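Local coordinates for protein mRNA interferase (Mycobacterium tuberculosis, PDB 6L2A) that probably acts as the toxin of a type II toxin-antitoxin system, an RNA endonuclease of the PemK/MazF family, at residues A[32-36]-A[37-41]. The protein carries 6 engineered substitutions. Numbering follows the deposited sequence.
Sequences VVSND and RANAT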
loop_
_atom_site.group_PDB
_atom_site.type_symbol
_atom_site.label_atom_id
_atom_site.label_comp_id
_atom_site.label_asym_id
_atom_site.label_seq_id
_atom_site.Cartn_x
_atom_site.Cartn_y
_atom_site.Cartn_z
ATOM N N VAL A 32 -2.440 -5.012 -9.857
ATOM C CA VAL A 32 -2.208 -3.572 -9.896
ATOM C C VAL A 32 -3.399 -2.851 -9.279
ATOM O O VAL A 32 -4.546 -3.053 -9.698
ATOM C CB VAL A 32 -1.974 -3.104 -11.340
ATOM C CG1 VAL A 32 -1.781 -1.597 -11.376
ATOM C CG2 VAL A 32 -0.780 -3.828 -11.957
ATOM N N VAL A 33 -3.136 -1.996 -8.289
ATOM C CA VAL A 33 -4.220 -1.290 -7.608
ATOM C C VAL A 33 -3.994 0.218 -7.578
ATOM O O VAL A 33 -4.867 0.973 -7.131
ATOM C CB VAL A 33 -4.434 -1.832 -6.182
ATOM C CG1 VAL A 33 -4.880 -3.284 -6.230
ATOM C CG2 VAL A 33 -3.170 -1.675 -5.346
ATOM N N SER A 34 -2.835 0.680 -8.039
ATOM C CA SER A 34 -2.672 2.113 -8.231
ATOM C C SER A 34 -3.601 2.586 -9.348
ATOM O O SER A 34 -3.901 1.846 -10.286
ATOM C CB SER A 34 -1.216 2.461 -8.551
ATOM O OG SER A 34 -0.652 1.568 -9.497
ATOM N N ASN A 35 -4.078 3.825 -9.225
ATOM C CA ASN A 35 -5.027 4.348 -10.199
ATOM C C ASN A 35 -4.370 4.484 -11.573
ATOM O O ASN A 35 -3.145 4.570 -11.705
ATOM C CB ASN A 35 -5.596 5.693 -9.736
ATOM C CG ASN A 35 -4.595 6.827 -9.848
ATOM O OD1 ASN A 35 -4.408 7.402 -10.918
ATOM N ND2 ASN A 35 -3.954 7.162 -8.735
ATOM N N ASP A 36 -5.210 4.503 -12.610
ATOM C CA ASP A 36 -4.698 4.450 -13.974
ATOM C C ASP A 36 -4.116 5.773 -14.458
ATOM O O ASP A 36 -3.389 5.777 -15.457
ATOM C CB ASP A 36 -5.795 3.982 -14.933
ATOM C CG ASP A 36 -5.894 2.468 -15.003
ATOM O OD1 ASP A 36 -4.930 1.791 -14.585
ATOM O OD2 ASP A 36 -6.927 1.956 -15.480
ATOM N N ARG A 37 -4.414 6.894 -13.793
ATOM C CA ARG A 37 -3.701 8.125 -14.122
ATOM C C ARG A 37 -2.243 8.027 -13.696
ATOM O O ARG A 37 -1.340 8.412 -14.450
ATOM C CB ARG A 37 -4.375 9.335 -13.467
ATOM C CG ARG A 37 -5.841 9.512 -13.843
ATOM C CD ARG A 37 -6.432 10.781 -13.240
ATOM N NE ARG A 37 -5.975 11.988 -13.928
ATOM C CZ ARG A 37 -6.593 12.533 -14.972
ATOM N NH1 ARG A 37 -6.106 13.632 -15.533
ATOM N NH2 ARG A 37 -7.697 11.981 -15.458
ATOM N N ALA A 38 -1.995 7.490 -12.498
ATOM C CA ALA A 38 -0.627 7.242 -12.059
ATOM C C ALA A 38 0.042 6.176 -12.917
ATOM O O ALA A 38 1.239 6.271 -13.217
ATOM C CB ALA A 38 -0.614 6.831 -10.588
ATOM N N ASN A 39 -0.712 5.151 -13.319
ATOM C CA ASN A 39 -0.153 4.120 -14.188
ATOM C C ASN A 39 0.197 4.687 -15.559
ATOM O O ASN A 39 1.262 4.385 -16.107
ATOM C CB ASN A 39 -1.134 2.956 -14.327
ATOM C CG ASN A 39 -1.433 2.275 -13.006
ATOM O OD1 ASN A 39 -0.649 2.350 -12.058
ATOM N ND2 ASN A 39 -2.574 1.598 -12.939
ATOM N N ALA A 40 -0.694 5.505 -16.131
ATOM C CA ALA A 40 -0.424 6.111 -17.432
ATOM C C ALA A 40 0.796 7.022 -17.387
ATOM O O ALA A 40 1.517 7.145 -18.386
ATOM C CB ALA A 40 -1.647 6.891 -17.916
ATOM N N THR A 41 1.036 7.673 -16.245
ATOM C CA THR A 41 2.215 8.524 -16.110
ATOM C C THR A 41 3.493 7.697 -16.120
ATOM O O THR A 41 4.479 8.074 -16.765
ATOM C CB THR A 41 2.126 9.350 -14.825
ATOM O OG1 THR A 41 0.920 10.124 -14.832
ATOM C CG2 THR A 41 3.321 10.289 -14.707
#
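Asn39 reaches back from the first turn of helix 36-45 to Ser34 and Asp36. Asn39 CB lies 3.7 Å from Asn35 O, the oxygen that also accepts a bond from the backbone N of Asn39. CG stands anti to the carbonyl carbon (chi1 -62°), which sends the amide back along the incoming loop. Asn39 OD1 takes a hydrogen bond from Ser34 OG, 2.7 Å away, in the plane of the side-chain carbonyl and on a lone pair. Asn39 ND2 bonds to Asp36 OD1 at 2.9 Å, close to the amide plane, and uses the anti lone pair of the carboxylate. Asn39 ND2 also bonds to Ser34 O at 3.0 Å; this bond is more bent, and the donor sits above the carbonyl plane of Ser34. These three bonds fix the rotation of the buried amide. Val32 CG1 packs against Asn39 ND2 at 3.6 Å. Asn35 is the N-cap of the helix, which in this SH3-like MazF fold follows strand 28-32. Asn35 OD1 accepts from Ala38 N at 2.9 Å, with the N-H pointing nearly straight at it (160°). Asn35 ND2 bonds to His117 O of the second subunit. Asp36 OD1 also accepts from Arg8 N, and Ser34 OG is bonded to Thr51 N on strand 49-56.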